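Local atomic coordinates of ATP-dependent zinc metalloprotease FtsH (Thermotoga maritima, PDB entry 4Q0F), a protein that probably degrades cytoplasmic and membrane proteins processively, as a membrane-bound zinc metallopeptidase powered by ATP, in the quality control of integral membrane proteins. Residues Glu25-Asp30 with Lys67-Arg72. Numbering follows the deposited sequence.
Sequences EVVIRD and KVSGER
Val26, Ile28 and Asp30 face residues 67-72 through their backbones, joining two parallel strands of the predicted periplasmic domain's mixed sheet. Val26 N donates to Lys67 O, Ser69 N to Val26 O and Ile28 N to Ser69 O; Glu71 N instead approaches Ile28 O from above the carbonyl plane, and a weak bond from Asp30 N to Glu71 O ends the pairing.

Glu71 illustrates how one side chain can serve an apolar neighbour and two charges. With CG anti to the backbone N (chi1 -173°), its chain runs beside that of Arg29. CB packs on Val27 CG1 at 3.6 Å, and CD and OE2 rest against the same methyl. OE1 turns its anti lone pair to Arg29 NH1 at 3.0 Å, meeting the guanidinium edge with the two planes 75° apart. OE2 reaches across strand 23-29 to a salt bridge with Arg35, while Arg29 NH2 pairs with Asp31. A methionine at Arg29 would probably leave Glu71 OE1 without this charged mate and Asp31 without the guanidinium.

On the same face, a water bridges Glu25 OE2 and Lys67 NZ. Charges here are thus probably balanced, whereas opposite them Ile28 and Val68 pack on Trp50 of the second subunit.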
ATOM      1  N   GLU A  25       0.623   6.352 -19.054  1.00 10.95           N
ATOM      2  CA  GLU A  25      -0.380   7.156 -18.365  1.00 15.00           C
ATOM      3  C   GLU A  25      -0.053   7.377 -16.890  1.00 14.20           C
ATOM      4  O   GLU A  25       0.449   6.483 -16.209  1.00 14.10           O
ATOM      5  CB  GLU A  25      -1.765   6.515 -18.509  1.00 14.14           C
ATOM      6  CG  GLU A  25      -2.901   7.330 -17.911  1.00 19.48           C
ATOM      7  CD  GLU A  25      -4.257   6.686 -18.129  1.00 26.29           C
ATOM      8  OE1 GLU A  25      -5.254   7.197 -17.576  1.00 33.69           O
ATOM      9  OE2 GLU A  25      -4.327   5.673 -18.855  1.00 34.99           O
ATOM     10  N   VAL A  26      -0.331   8.585 -16.410  1.00 11.97           N
ATOM     11  CA  VAL A  26      -0.199   8.904 -14.997  1.00 10.87           C
ATOM     12  C   VAL A  26      -1.509   9.489 -14.489  1.00 13.59           C
ATOM     13  O   VAL A  26      -1.963  10.527 -14.971  1.00 10.83           O
ATOM     14  CB  VAL A  26       0.937   9.912 -14.736  1.00 15.96           C
ATOM     15  CG1 VAL A  26       0.985  10.285 -13.262  1.00 15.65           C
ATOM     16  CG2 VAL A  26       2.275   9.343 -15.189  1.00 11.39           C
ATOM     17  N   VAL A  27      -2.123   8.811 -13.526  1.00 10.08           N
ATOM     18  CA  VAL A  27      -3.349   9.306 -12.916  1.00 10.06           C
ATOM     19  C   VAL A  27      -3.023   9.979 -11.591  1.00 14.85           C
ATOM     20  O   VAL A  27      -2.427   9.370 -10.703  1.00 14.08           O
ATOM     21  CB  VAL A  27      -4.367   8.178 -12.682  1.00 15.01           C
ATOM     22  CG1 VAL A  27      -5.612   8.726 -12.003  1.00 11.92           C
ATOM     23  CG2 VAL A  27      -4.726   7.507 -13.998  1.00 14.22           C
ATOM     24  N   ILE A  28      -3.409  11.243 -11.465  1.00 10.88           N
ATOM     25  CA  ILE A  28      -3.104  12.015 -10.269  1.00 12.77           C
ATOM     26  C   ILE A  28      -4.327  12.121  -9.362  1.00 18.46           C
ATOM     27  O   ILE A  28      -5.238  12.906  -9.618  1.00 15.66           O
ATOM     28  CB  ILE A  28      -2.594  13.423 -10.634  1.00 16.02           C
ATOM     29  CG1 ILE A  28      -1.384  13.320 -11.567  1.00 15.04           C
ATOM     30  CG2 ILE A  28      -2.230  14.200  -9.384  1.00 13.19           C
ATOM     31  CD1 ILE A  28      -0.835  14.660 -12.007  1.00 15.25           C
ATOM     32  N   ARG A  29      -4.343  11.314  -8.306  1.00 15.36           N
ATOM     33  CA  ARG A  29      -5.459  11.298  -7.367  1.00 15.33           C
ATOM     34  C   ARG A  29      -5.365  12.463  -6.391  1.00 20.93           C
ATOM     35  O   ARG A  29      -4.273  12.925  -6.067  1.00 20.22           O
ATOM     36  CB  ARG A  29      -5.489   9.980  -6.595  1.00 21.46           C
ATOM     37  CG  ARG A  29      -5.719   8.749  -7.451  1.00 28.84           C
ATOM     38  CD  ARG A  29      -5.546   7.481  -6.630  1.00 37.55           C
ATOM     39  NE  ARG A  29      -6.141   7.608  -5.302  1.00 37.65           N
ATOM     40  CZ  ARG A  29      -7.428   7.410  -5.036  1.00 48.93           C
ATOM     41  NH1 ARG A  29      -8.266   7.079  -6.009  1.00 40.76           N
ATOM     42  NH2 ARG A  29      -7.880   7.549  -3.797  1.00 45.67           N
ATOM     43  N   ASP A  30      -6.515  12.923  -5.909  1.00 21.62           N
ATOM     44  CA  ASP A  30      -6.555  14.081  -5.021  1.00 24.55           C
ATOM     45  C   ASP A  30      -6.069  13.766  -3.605  1.00 26.05           C
ATOM     46  O   ASP A  30      -5.881  14.672  -2.794  1.00 34.69           O
ATOM     47  CB  ASP A  30      -7.961  14.691  -4.989  1.00 35.94           C
ATOM     48  CG  ASP A  30      -9.011  13.720  -4.487  1.00 45.69           C
ATOM     49  OD1 ASP A  30      -8.709  12.513  -4.371  1.00 48.20           O
ATOM     50  OD2 ASP A  30     -10.148  14.164  -4.217  1.00 61.52           O
ATOM     51  N   LYS A  67      -0.109  10.499 -21.039  1.00 14.48           N
ATOM     52  CA  LYS A  67      -1.476  10.849 -20.678  1.00 13.65           C
ATOM     53  C   LYS A  67      -1.577  11.167 -19.191  1.00 17.02           C
ATOM     54  O   LYS A  67      -1.362  10.301 -18.344  1.00 17.05           O
ATOM     55  CB  LYS A  67      -2.436   9.718 -21.049  1.00 17.45           C
ATOM     56  CG  LYS A  67      -3.899  10.034 -20.788  1.00 19.39           C
ATOM     57  CD  LYS A  67      -4.804   8.951 -21.353  1.00 19.14           C
ATOM     58  CE  LYS A  67      -6.264   9.227 -21.033  1.00 30.09           C
ATOM     59  NZ  LYS A  67      -7.161   8.172 -21.581  1.00 33.51           N
ATOM     60  N   VAL A  68      -1.897  12.419 -18.882  1.00 10.05           N
ATOM     61  CA  VAL A  68      -2.034  12.860 -17.501  1.00  9.69           C
ATOM     62  C   VAL A  68      -3.481  13.215 -17.205  1.00 16.01           C
ATOM     63  O   VAL A  68      -4.098  13.997 -17.928  1.00 12.43           O
ATOM     64  CB  VAL A  68      -1.159  14.093 -17.213  1.00 17.35           C
ATOM     65  CG1 VAL A  68      -1.338  14.551 -15.774  1.00 21.13           C
ATOM     66  CG2 VAL A  68       0.297  13.786 -17.499  1.00 13.70           C
ATOM     67  N   SER A  69      -4.025  12.637 -16.140  1.00 16.17           N
ATOM     68  CA  SER A  69      -5.391  12.950 -15.743  1.00 20.63           C
ATOM     69  C   SER A  69      -5.582  12.959 -14.233  1.00 14.44           C
ATOM     70  O   SER A  69      -4.912  12.228 -13.504  1.00 15.78           O
ATOM     71  CB  SER A  69      -6.384  11.991 -16.401  1.00 31.16           C
ATOM     72  OG  SER A  69      -5.966  10.645 -16.267  1.00 45.24           O
ATOM     73  N   GLY A  70      -6.497  13.805 -13.770  1.00 14.12           N
ATOM     74  CA  GLY A  70      -6.826  13.874 -12.361  1.00 12.52           C
ATOM     75  C   GLY A  70      -7.923  12.889 -12.016  1.00 16.47           C
ATOM     76  O   GLY A  70      -8.680  12.453 -12.886  1.00 13.83           O
ATOM     77  N   GLU A  71      -8.006  12.532 -10.740  1.00 13.47           N
ATOM     78  CA  GLU A  71      -9.005  11.582 -10.277  1.00 12.98           C
ATOM     79  C   GLU A  71      -9.473  11.964  -8.879  1.00 23.34           C
ATOM     80  O   GLU A  71      -8.688  12.447  -8.065  1.00 21.92           O
ATOM     81  CB  GLU A  71      -8.423  10.166 -10.277  1.00 18.91           C
ATOM     82  CG  GLU A  71      -9.428   9.067  -9.983  1.00 34.16           C
ATOM     83  CD  GLU A  71      -8.812   7.681 -10.068  1.00 35.68           C
ATOM     84  OE1 GLU A  71      -8.381   7.153  -9.021  1.00 34.06           O
ATOM     85  OE2 GLU A  71      -8.759   7.121 -11.183  1.00 36.11           O
ATOM     86  N   ARG A  72     -10.757  11.755  -8.608  1.00 27.15           N
ATOM     87  CA  ARG A  72     -11.317  12.050  -7.295  1.00 32.78           C
ATOM     88  C   ARG A  72     -12.432  11.071  -6.943  1.00 36.40           C
ATOM     89  O   ARG A  72     -12.849  10.979  -5.788  1.00 43.01           O
ATOM     90  CB  ARG A  72     -11.838  13.486  -7.243  1.00 26.97           C
ATOM     91  CG  ARG A  72     -13.070  13.734  -8.098  1.00 39.58           C
ATOM     92  CD  ARG A  72     -13.418  15.212  -8.132  1.00 29.07           C
ATOM     93  NE  ARG A  72     -12.381  15.991  -8.802  1.00 28.38           N
ATOM     94  CZ  ARG A  72     -12.265  17.313  -8.719  1.00 34.99           C
ATOM     95  NH1 ARG A  72     -13.117  18.012  -7.981  1.00 22.90           N
ATOM     96  NH2 ARG A  72     -11.290  17.934  -9.367  1.00 24.59           N
TER
HETATM   97  O   HOH W   1      -6.321   5.860 -20.408  1.00 36.65           O